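Local coordinates for protein myosin-4 (Saccharomyces cerevisiae, PDB 3MMI) that moves ASH1 and other mRNAs to the yeast bud as an actin-based type V myosin motor, to which this chain contributes the globular tail, at residues M226-L231 and I272-I277; D230-C235 and I303-L308; R252-F257 and E262-N267; L278-S283 and L290-W295. All coordinates share one frame; numbering follows the deposited sequence.

Contact 1: residues M226-L231 and I272-I277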
# COMPACT_ATOMS: atom_id res chain seq x y z
N MET A 226 -8.53 3.86 5.80
CA MET A 226 -8.52 4.71 7.02
C MET A 226 -9.70 5.65 7.04
O MET A 226 -10.38 5.90 8.05
CB MET A 226 -7.25 5.51 7.00
CG MET A 226 -7.07 6.36 8.19
SD MET A 226 -6.24 7.86 7.74
CE MET A 226 -7.57 9.01 8.00
N LEU A 227 -10.00 6.19 5.87
CA LEU A 227 -11.08 7.16 5.81
C LEU A 227 -12.43 6.48 5.97
O LEU A 227 -13.27 6.91 6.73
CB LEU A 227 -11.08 7.96 4.52
CG LEU A 227 -10.06 9.11 4.41
CD1 LEU A 227 -10.02 9.58 2.99
CD2 LEU A 227 -10.38 10.29 5.27
N PHE A 228 -12.63 5.38 5.26
CA PHE A 228 -13.88 4.64 5.42
C PHE A 228 -14.03 4.14 6.92
O PHE A 228 -15.11 4.28 7.43
CB PHE A 228 -13.94 3.42 4.53
CG PHE A 228 -15.18 2.67 4.67
CD1 PHE A 228 -16.36 3.14 4.05
CD2 PHE A 228 -15.22 1.51 5.46
CE1 PHE A 228 -17.51 2.49 4.22
CE2 PHE A 228 -16.36 0.78 5.58
CZ PHE A 228 -17.54 1.21 4.97
N ASN A 229 -13.01 3.53 7.50
CA ASN A 229 -13.07 2.97 8.87
C ASN A 229 -13.39 4.11 9.85
O ASN A 229 -14.25 3.99 10.74
CB ASN A 229 -11.75 2.27 9.20
CG ASN A 229 -11.60 0.95 8.48
OD1 ASN A 229 -12.50 0.52 7.79
ND2 ASN A 229 -10.45 0.27 8.66
N ASP A 230 -12.74 5.26 9.67
CA ASP A 230 -13.03 6.41 10.56
C ASP A 230 -14.36 7.01 10.32
O ASP A 230 -15.00 7.59 11.25
CB ASP A 230 -11.99 7.51 10.43
CG ASP A 230 -10.65 7.12 11.04
OD1 ASP A 230 -10.55 6.07 11.73
OD2 ASP A 230 -9.64 7.85 10.74
N LEU A 231 -14.84 6.93 9.08
CA LEU A 231 -16.18 7.45 8.85
C LEU A 231 -17.20 6.64 9.71
O LEU A 231 -18.13 7.26 10.35
CB LEU A 231 -16.56 7.32 7.38
CG LEU A 231 -18.04 7.59 7.10
CD1 LEU A 231 -18.30 9.13 7.08
CD2 LEU A 231 -18.55 6.97 5.76
N ILE A 272 -15.55 6.92 -1.27
CA ILE A 272 -16.36 7.66 -2.22
C ILE A 272 -17.84 7.15 -2.31
O ILE A 272 -18.77 7.95 -2.19
CB ILE A 272 -15.81 7.64 -3.70
CG1 ILE A 272 -14.42 8.35 -3.91
CG2 ILE A 272 -16.83 8.15 -4.74
CD1 ILE A 272 -14.59 9.62 -3.55
N GLN A 273 -18.07 5.85 -2.39
CA GLN A 273 -19.44 5.35 -2.34
C GLN A 273 -20.20 5.65 -1.05
O GLN A 273 -21.35 5.90 -1.11
CB GLN A 273 -19.54 3.88 -2.66
CG GLN A 273 -18.89 3.45 -3.92
CD GLN A 273 -19.78 3.49 -5.08
OE1 GLN A 273 -20.63 4.35 -5.23
NE2 GLN A 273 -19.58 2.56 -5.95
N ALA A 274 -19.49 5.66 0.09
CA ALA A 274 -20.13 5.84 1.46
C ALA A 274 -20.65 7.26 1.47
O ALA A 274 -21.76 7.53 1.86
CB ALA A 274 -19.04 5.67 2.55
N VAL A 275 -19.83 8.22 1.02
CA VAL A 275 -20.36 9.57 1.11
C VAL A 275 -21.35 9.87 -0.03
O VAL A 275 -22.25 10.73 0.12
CB VAL A 275 -19.25 10.68 1.22
CG1 VAL A 275 -18.32 10.40 2.45
CG2 VAL A 275 -18.45 10.81 -0.08
N LYS A 276 -21.32 9.13 -1.12
CA LYS A 276 -22.35 9.30 -2.10
C LYS A 276 -23.67 8.74 -1.60
O LYS A 276 -24.68 9.32 -1.80
CB LYS A 276 -21.99 8.76 -3.49
CG LYS A 276 -20.98 9.61 -4.26
CD LYS A 276 -20.67 9.06 -5.62
CE LYS A 276 -19.84 10.00 -6.47
NZ LYS A 276 -20.26 11.39 -6.42
N ILE A 277 -23.61 7.64 -0.89
CA ILE A 277 -24.82 7.08 -0.32
C ILE A 277 -25.52 8.12 0.54
O ILE A 277 -26.73 8.20 0.58
CB ILE A 277 -24.47 5.77 0.48
CG1 ILE A 277 -24.43 4.64 -0.55
CG2 ILE A 277 -25.49 5.51 1.52
CD1 ILE A 277 -23.65 3.56 -0.15

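Contact 2: residues D230-C235 and I303-L308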
# COMPACT_ATOMS: atom_id res chain seq x y z
N ASP A 230 -12.74 5.26 9.67
CA ASP A 230 -13.03 6.41 10.56
C ASP A 230 -14.36 7.01 10.32
O ASP A 230 -15.00 7.59 11.25
CB ASP A 230 -11.99 7.51 10.43
CG ASP A 230 -10.65 7.12 11.04
OD1 ASP A 230 -10.55 6.07 11.73
OD2 ASP A 230 -9.64 7.85 10.74
N LEU A 231 -14.84 6.93 9.08
CA LEU A 231 -16.18 7.45 8.85
C LEU A 231 -17.20 6.64 9.71
O LEU A 231 -18.13 7.26 10.35
CB LEU A 231 -16.56 7.32 7.38
CG LEU A 231 -18.04 7.59 7.10
CD1 LEU A 231 -18.30 9.13 7.08
CD2 LEU A 231 -18.55 6.97 5.76
N ILE A 232 -17.02 5.34 9.76
CA ILE A 232 -17.90 4.51 10.57
C ILE A 232 -17.65 4.65 12.10
O ILE A 232 -18.57 4.70 12.80
CB ILE A 232 -17.72 2.98 10.27
CG1 ILE A 232 -18.14 2.62 8.85
CG2 ILE A 232 -18.54 2.13 11.31
CD1 ILE A 232 -19.39 3.25 8.37
N THR A 233 -16.41 4.67 12.57
CA THR A 233 -16.11 4.48 14.03
C THR A 233 -16.12 5.85 14.72
O THR A 233 -16.60 5.99 15.85
CB THR A 233 -14.78 3.80 14.31
OG1 THR A 233 -13.74 4.45 13.53
CG2 THR A 233 -14.91 2.48 13.84
N LYS A 234 -15.66 6.87 14.03
CA LYS A 234 -15.35 8.16 14.63
C LYS A 234 -16.33 9.31 14.33
O LYS A 234 -16.28 10.36 14.98
CB LYS A 234 -13.98 8.61 14.22
CG LYS A 234 -12.87 8.05 15.03
CD LYS A 234 -11.72 7.73 14.16
CE LYS A 234 -10.39 7.86 14.89
NZ LYS A 234 -9.99 9.25 14.65
N CYS A 235 -17.29 9.12 13.43
CA CYS A 235 -18.11 10.24 13.03
C CYS A 235 -19.51 10.00 13.51
O CYS A 235 -20.28 9.15 12.97
CB CYS A 235 -18.12 10.51 11.50
SG CYS A 235 -16.49 10.83 10.79
N ILE A 303 -23.13 -0.88 4.26
CA ILE A 303 -24.15 0.05 3.88
C ILE A 303 -25.09 0.31 5.02
O ILE A 303 -25.54 1.48 5.23
CB ILE A 303 -24.98 -0.46 2.65
CG1 ILE A 303 -24.14 -0.64 1.42
CG2 ILE A 303 -26.22 0.42 2.40
CD1 ILE A 303 -24.87 -1.28 0.32
N GLN A 304 -25.50 -0.73 5.72
CA GLN A 304 -26.28 -0.53 6.97
C GLN A 304 -25.55 0.30 7.97
O GLN A 304 -26.18 1.18 8.62
CB GLN A 304 -26.68 -1.94 7.55
CG GLN A 304 -27.68 -1.78 8.69
CD GLN A 304 -27.71 -2.99 9.61
OE1 GLN A 304 -26.70 -3.52 9.99
NE2 GLN A 304 -28.86 -3.48 9.81
N ALA A 305 -24.27 0.04 8.16
CA ALA A 305 -23.54 0.88 9.18
C ALA A 305 -23.68 2.36 8.87
O ALA A 305 -23.77 3.26 9.74
CB ALA A 305 -22.09 0.50 9.20
N ILE A 306 -23.66 2.66 7.58
CA ILE A 306 -23.66 4.08 7.18
C ILE A 306 -25.05 4.70 7.40
O ILE A 306 -25.19 5.76 7.97
CB ILE A 306 -23.29 4.29 5.70
CG1 ILE A 306 -21.78 4.06 5.41
CG2 ILE A 306 -23.79 5.66 5.18
CD1 ILE A 306 -21.62 3.56 4.02
N LEU A 307 -26.09 3.98 7.02
CA LEU A 307 -27.43 4.45 7.22
C LEU A 307 -27.96 4.47 8.70
O LEU A 307 -28.88 5.23 9.00
CB LEU A 307 -28.42 3.56 6.42
CG LEU A 307 -28.18 3.46 4.88
CD1 LEU A 307 -29.13 2.61 4.09
CD2 LEU A 307 -28.26 4.84 4.32
N LEU A 308 -27.49 3.58 9.60
CA LEU A 308 -27.89 3.65 11.00
C LEU A 308 -27.37 4.92 11.63
O LEU A 308 -27.87 5.31 12.64
CB LEU A 308 -27.34 2.39 11.77
CG LEU A 308 -28.09 1.14 11.35
CD1 LEU A 308 -27.35 -0.12 11.73
CD2 LEU A 308 -29.52 1.16 11.84

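Contact 3: residues R252-F257 and E262-N267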
# COMPACT_ATOMS: atom_id res chain seq x y z
N ARG A 252 -10.44 17.81 -3.18
CA ARG A 252 -9.27 18.53 -2.85
C ARG A 252 -8.06 17.65 -2.66
O ARG A 252 -7.02 17.94 -3.23
CB ARG A 252 -9.52 19.32 -1.55
CG ARG A 252 -9.05 20.69 -1.67
CD ARG A 252 -9.22 21.46 -0.36
NE ARG A 252 -8.20 22.49 -0.26
CZ ARG A 252 -8.18 23.44 0.68
NH1 ARG A 252 -9.16 23.56 1.59
NH2 ARG A 252 -7.23 24.33 0.65
N LEU A 253 -8.15 16.63 -1.80
CA LEU A 253 -7.07 15.62 -1.62
C LEU A 253 -6.63 15.02 -2.95
O LEU A 253 -5.42 14.84 -3.21
CB LEU A 253 -7.56 14.53 -0.68
CG LEU A 253 -6.53 13.47 -0.33
CD1 LEU A 253 -6.75 13.03 1.15
CD2 LEU A 253 -6.60 12.37 -1.34
N VAL A 254 -7.60 14.67 -3.79
CA VAL A 254 -7.32 13.95 -5.03
C VAL A 254 -6.67 14.85 -6.18
O VAL A 254 -5.99 14.35 -7.03
CB VAL A 254 -8.61 13.29 -5.54
CG1 VAL A 254 -8.76 13.36 -7.00
CG2 VAL A 254 -8.66 11.89 -5.06
N SER A 255 -6.99 16.15 -6.13
CA SER A 255 -6.43 17.16 -7.01
C SER A 255 -4.87 17.10 -7.09
O SER A 255 -4.36 17.19 -8.18
CB SER A 255 -6.92 18.56 -6.65
OG SER A 255 -6.32 19.02 -5.46
N TRP A 256 -4.15 16.83 -5.99
CA TRP A 256 -2.70 16.65 -6.03
C TRP A 256 -2.28 15.46 -6.95
O TRP A 256 -1.28 15.53 -7.68
CB TRP A 256 -2.13 16.43 -4.62
CG TRP A 256 -0.65 16.48 -4.63
CD1 TRP A 256 0.17 17.62 -4.36
CD2 TRP A 256 0.27 15.40 -4.89
NE1 TRP A 256 1.51 17.26 -4.48
CE2 TRP A 256 1.60 15.94 -4.81
CE3 TRP A 256 0.11 14.06 -5.19
CZ2 TRP A 256 2.73 15.16 -5.00
CZ3 TRP A 256 1.26 13.28 -5.42
CH2 TRP A 256 2.55 13.83 -5.29
N PHE A 257 -3.01 14.35 -6.85
CA PHE A 257 -2.59 13.11 -7.54
C PHE A 257 -2.91 13.23 -9.00
O PHE A 257 -2.50 12.40 -9.83
CB PHE A 257 -3.30 11.88 -6.98
CG PHE A 257 -2.86 11.52 -5.64
CD1 PHE A 257 -3.40 12.13 -4.57
CD2 PHE A 257 -1.82 10.65 -5.47
CE1 PHE A 257 -2.95 11.87 -3.31
CE2 PHE A 257 -1.37 10.34 -4.22
CZ PHE A 257 -1.92 10.97 -3.13
N GLU A 262 -2.80 7.63 -13.44
CA GLU A 262 -3.81 7.27 -14.40
C GLU A 262 -5.21 7.83 -14.03
O GLU A 262 -5.77 8.64 -14.76
CB GLU A 262 -3.88 5.72 -14.38
CG GLU A 262 -3.82 5.12 -12.84
CD GLU A 262 -2.51 4.43 -12.54
OE1 GLU A 262 -1.44 5.10 -12.65
OE2 GLU A 262 -2.52 3.21 -12.21
N ASP A 263 -5.77 7.36 -12.91
CA ASP A 263 -7.18 7.54 -12.55
C ASP A 263 -7.09 7.18 -11.05
O ASP A 263 -6.87 6.05 -10.71
CB ASP A 263 -8.02 6.49 -13.37
CG ASP A 263 -9.56 6.77 -13.37
OD1 ASP A 263 -10.06 7.83 -12.78
OD2 ASP A 263 -10.27 5.85 -13.97
N VAL A 264 -7.17 8.18 -10.19
CA VAL A 264 -6.95 7.97 -8.78
C VAL A 264 -8.17 7.48 -8.00
O VAL A 264 -8.00 6.89 -6.92
CB VAL A 264 -6.51 9.24 -8.05
CG1 VAL A 264 -5.21 9.67 -8.46
CG2 VAL A 264 -7.55 10.32 -8.29
N ARG A 265 -9.36 7.74 -8.52
CA ARG A 265 -10.60 7.53 -7.74
C ARG A 265 -10.97 6.05 -7.42
O ARG A 265 -11.43 5.78 -6.34
CB ARG A 265 -11.77 8.28 -8.36
CG ARG A 265 -11.69 9.81 -8.17
N PRO A 266 -10.66 5.11 -8.34
CA PRO A 266 -10.94 3.74 -7.99
C PRO A 266 -10.22 3.32 -6.70
O PRO A 266 -10.78 2.47 -6.00
CB PRO A 266 -10.45 2.93 -9.19
CG PRO A 266 -10.68 3.95 -10.34
CD PRO A 266 -10.28 5.26 -9.76
N ASN A 267 -9.05 3.91 -6.38
CA ASN A 267 -8.40 3.55 -5.18
C ASN A 267 -9.22 3.95 -3.93
O ASN A 267 -9.00 3.40 -2.86
CB ASN A 267 -7.01 4.21 -5.11
CG ASN A 267 -6.14 3.78 -6.22
OD1 ASN A 267 -5.67 4.58 -7.02
ND2 ASN A 267 -5.89 2.52 -6.25

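Contact 4: residues L278-S283 and L290-W295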
# COMPACT_ATOMS: atom_id res chain seq x y z
N LEU A 278 -24.74 8.92 1.25
CA LEU A 278 -25.26 9.85 2.18
C LEU A 278 -26.04 10.97 1.48
O LEU A 278 -26.95 11.65 2.07
CB LEU A 278 -24.11 10.44 3.00
CG LEU A 278 -23.62 9.57 4.17
CD1 LEU A 278 -22.32 10.20 4.75
CD2 LEU A 278 -24.72 9.33 5.24
N GLN A 279 -25.68 11.23 0.22
CA GLN A 279 -26.40 12.20 -0.54
C GLN A 279 -27.60 11.66 -1.36
O GLN A 279 -28.36 12.45 -1.83
CB GLN A 279 -25.44 12.98 -1.44
CG GLN A 279 -24.24 13.56 -0.71
CD GLN A 279 -23.07 13.85 -1.64
OE1 GLN A 279 -23.11 14.87 -2.28
NE2 GLN A 279 -21.99 13.01 -1.68
N LEU A 280 -27.74 10.35 -1.57
CA LEU A 280 -28.96 9.82 -2.18
C LEU A 280 -30.22 10.19 -1.41
O LEU A 280 -30.24 10.26 -0.19
CB LEU A 280 -28.92 8.32 -2.52
CG LEU A 280 -27.68 7.93 -3.36
CD1 LEU A 280 -27.37 6.37 -3.37
CD2 LEU A 280 -27.70 8.54 -4.77
N LYS A 281 -31.29 10.48 -2.10
CA LYS A 281 -32.58 10.71 -1.46
C LYS A 281 -33.40 9.47 -1.71
O LYS A 281 -34.12 9.42 -2.68
CB LYS A 281 -33.29 11.87 -2.12
CE LYS A 281 -35.33 11.95 -5.46
NZ LYS A 281 -34.34 11.54 -6.48
N ILE A 282 -33.28 8.45 -0.89
CA ILE A 282 -33.96 7.18 -1.31
C ILE A 282 -35.19 7.08 -0.47
O ILE A 282 -35.12 7.18 0.78
CB ILE A 282 -33.16 5.92 -1.05
CG1 ILE A 282 -31.75 6.05 -1.66
CG2 ILE A 282 -33.89 4.69 -1.57
CD1 ILE A 282 -30.68 5.50 -0.68
N SER A 283 -36.34 6.90 -1.14
CA SER A 283 -37.58 6.80 -0.39
C SER A 283 -38.39 5.50 -0.53
O SER A 283 -39.42 5.39 0.10
CB SER A 283 -38.45 8.01 -0.67
OG SER A 283 -38.92 7.98 -2.01
N LEU A 290 -33.24 -1.33 -6.40
CA LEU A 290 -32.68 -0.96 -7.70
C LEU A 290 -31.25 -0.46 -7.61
O LEU A 290 -30.41 -0.86 -8.43
CB LEU A 290 -33.53 0.05 -8.45
CG LEU A 290 -34.72 -0.34 -9.29
CD1 LEU A 290 -34.76 0.73 -10.38
CD2 LEU A 290 -34.57 -1.75 -9.93
N LEU A 291 -30.99 0.33 -6.57
CA LEU A 291 -29.63 0.82 -6.35
C LEU A 291 -28.64 -0.16 -5.78
O LEU A 291 -27.49 -0.19 -6.29
CB LEU A 291 -29.68 2.12 -5.60
CG LEU A 291 -30.23 3.28 -6.45
CD1 LEU A 291 -30.60 4.52 -5.65
CD2 LEU A 291 -29.26 3.74 -7.52
N PHE A 292 -29.03 -1.05 -4.85
CA PHE A 292 -28.01 -1.85 -4.09
C PHE A 292 -28.05 -3.38 -4.18
O PHE A 292 -27.12 -4.07 -3.70
CB PHE A 292 -28.13 -1.42 -2.64
CG PHE A 292 -27.84 0.04 -2.44
CD1 PHE A 292 -26.50 0.49 -2.41
CD2 PHE A 292 -28.91 0.96 -2.29
CE1 PHE A 292 -26.22 1.88 -2.23
CE2 PHE A 292 -28.65 2.34 -2.11
CZ PHE A 292 -27.30 2.82 -2.09
N ASP A 293 -29.14 -3.93 -4.75
CA ASP A 293 -29.15 -5.37 -4.92
C ASP A 293 -28.08 -5.68 -5.93
O ASP A 293 -28.07 -5.10 -7.03
CB ASP A 293 -30.53 -5.82 -5.47
CG ASP A 293 -31.60 -5.99 -4.36
OD1 ASP A 293 -31.36 -5.79 -3.15
OD2 ASP A 293 -32.73 -6.34 -4.71
N PHE A 294 -27.22 -6.62 -5.64
CA PHE A 294 -26.20 -7.05 -6.63
C PHE A 294 -25.30 -5.89 -6.98
O PHE A 294 -24.89 -5.75 -8.14
CB PHE A 294 -26.77 -7.62 -7.96
CG PHE A 294 -28.15 -8.19 -7.88
CD1 PHE A 294 -28.50 -9.16 -6.93
CD2 PHE A 294 -29.12 -7.76 -8.79
CE1 PHE A 294 -29.87 -9.69 -6.89
CE2 PHE A 294 -30.45 -8.28 -8.76
CZ PHE A 294 -30.82 -9.23 -7.79
N TRP A 295 -24.96 -5.11 -5.95
CA TRP A 295 -24.01 -4.04 -6.00
C TRP A 295 -23.06 -4.29 -4.83
O TRP A 295 -23.44 -4.23 -3.66
CB TRP A 295 -24.81 -2.75 -5.87
CG TRP A 295 -24.02 -1.44 -5.93
CD1 TRP A 295 -23.88 -0.59 -7.04
CD2 TRP A 295 -23.28 -0.79 -4.84
NE1 TRP A 295 -23.11 0.50 -6.71
CE2 TRP A 295 -22.73 0.40 -5.38
CE3 TRP A 295 -23.02 -1.12 -3.52
CZ2 TRP A 295 -21.96 1.28 -4.59
CZ3 TRP A 295 -22.33 -0.31 -2.77
CH2 TRP A 295 -21.77 0.92 -3.28

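Contact 1: residues M226-L231 and I272-I277
Ala274 meets helix 209-234 through one methyl group, set against one edge of Phe228 and the end of Leu231. Its CB lies 3.5 Å from Leu231 CD2, tighter than carbon atoms usually pack. The same methyl comes to the edge of the Phe228 ring, near its plane, with CE1 3.9 Å from Ala274 CB, so the ring offers its rim and not a face.

Both larger side chains reach across by the same first torsion. Phe228 carries CG anti to its backbone N (chi1 -180°), and Leu231 does likewise (chi1 168°), with CD2 as the extended branch. They are three residues apart on the helix, so their ends come out on one side and share the methyl. Alanine suits the place because its small side chain lets the backbones come close, with Phe228 CA 7.5 Å from Ala274 CA. There is no hydrogen bond between the segments, and all three touching residues are buried.

In the fold, helix 209-234 and helix 269-279 have helix 240-257 beside them, where Tyr242 meets Leu231 and Val246 meets Val275, while Ile306 of helix 300-308 covers Ala274.

Contact 2: residues D230-C235 and I303-L308
Ile232 and Ile306 mark the closest backbone approach, their CA atoms 6.7 Å apart, where the helical segments 230-234 and 303-308 cross at 49° with axes 10.1 Å apart at their nearest. Ile232 does most of the reaching. Its CG1 branch is anti to the carbonyl carbon (chi1 -66°), and a second turn about CB-CG1 (chi2 -43°) carries the terminal methyl across. That methyl serves two neighbours at once: Ile232 CD1 is 3.9 Å from Ala305 CB and equally 3.9 Å from Ile306 CG1. The two isoleucines cross at about a right angle, so the tip of one rests against the flank of the other. Leu231 adds a looser touch to the same methylene, with CD2 4.4 Å from Ile306 CG1. The branched isoleucines are broad enough to bridge helices at this spacing, and the short Ala305 leaves room for the Ile232 tip.

No hydrogen bond joins the two segments, but next in the chain after Leu308 the amine of Lys309 bonds to the carbonyl oxygens of Leu231 and Ile232. A positive charge there probably offsets the negative C-terminal end of helix 209-234. Apolar packing of helices far apart in sequence is how this all-helical dilute (DIL) domain, found in the globular tails of type V myosins, is built, here with a lysine tie added.

Contact 3: residues R252-F257 and E262-N267
Val264 spreads its two methyls over Val254 and Phe257 because its chi1 of -68° sets CG1 anti to the carbonyl carbon and turns CG2 into the crowded position between backbone N and carbonyl carbon. Phe257, with CG likewise anti to its carbonyl carbon, leaves its CB facing the valine while the ring leads off. The motif is a helix-loop-helix connection of the DIL domain: after helix 240-257 the chain doubles back, and Val264, just ahead of the 3-10 turn 265-267, packs against the last turns of the helix it has left.

The valine pair slides past in opposite directions, with Val264 CG2 3.5 Å from Val254 CG1 and also touching Val254 CG2. The other branch meets Phe257 crosswise, Val264 CG1 lying a short 3.3 Å from Phe257 CB. A compact forked side chain suits the place, since each methyl meets a separate neighbour. With an alanine here both methyls would go, which would probably open a gap beside Val254 and leave Phe257 CB without this methyl against it. Leu220 of helix 209-234 closes over both Val264 and Phe257.

Within the helix, Trp256 CE3 stands 3.8 Å above the centre of the Phe257 ring, which probably limits its turning. Asn267 N bonds back to Val264 O, as a 3-10 turn requires. On the far side of the helix, Ser255 OG donates to Arg252 O at 2.6 Å, the C=O...donor angle being 137° and the donor tilted 22° from the carbonyl plane.

Contact 4: residues L278-S283 and L290-W295
Phe292 takes the closer contacts here, its ring end touched by Leu280 and Ile282. Leu280 comes from the opposite direction and brings CD1 to 3.8 Å from Phe292 CZ, approaching obliquely to the ring. Ile282 CD1 arrives at the edge, near the ring plane, 4.0 Å from Phe292 CE2. The aromatic side chain gets there with CG anti to its carbonyl carbon (chi1 -61°), and it is long enough to span the space between a helix and the strand-like chain facing it. Other apolar groups back it: Ile277, from the helix just before Leu280, and Ile303 of helix 300-308 also pack on it, and Phe288 meets its ring with the planes at about 35°.

The connection is a helix-loop-helix of the DIL domain, in which helix 269-279 gives way to an extended run before helix 285-292. Alternation along that run turns Leu280 and Ile282 toward helix 285-292. Helix 285-292 ends at Phe292, the first residue of a type II turn that runs to Trp295, closed by a weak bond from Trp295 N to Phe292 O. Phe292 CD1 lies 4.0 Å above one face of the Trp295 indole, offset toward its rim.

Toward the solvent the packing slackens. Leu280 serves both parts, its CD1 close to Phe292 but a looser 4.4 Å from Leu291 CD1, and both leucines are exposed. Leu291 CD1 is again 4.4 Å from Ile282 CG1. Leucine ends at this distance touch only lightly on the exposed side. Within the turn, Asp293 OD1 is hydrogen-bonded to Tyr327 OH.

How the contacts relate
From the N terminus, helix 209-234 opens both contact 1 and contact 2, which share Asp230 and Leu231. Contact 3 forms first on the way, closing the short turn after helix 240-257, and it lies within the spans of both. Contact 1 closes as helix 269-279 returns to helix 209-234. Contact 4 follows in series, closing a loop between the ends of helices 269-279 and 285-292, and contact 2 ends the sequence at helix 300-308, so contact 4 falls within its span. Contacts 1, 2 and 4 join in space: Ala274 CB is 3.6 Å from Ile306 CD1, and Phe292 CD1 is 3.6 Å from Ile303 CD1. Contact 3 stays apart, about 15 Å from contact 1 between centres.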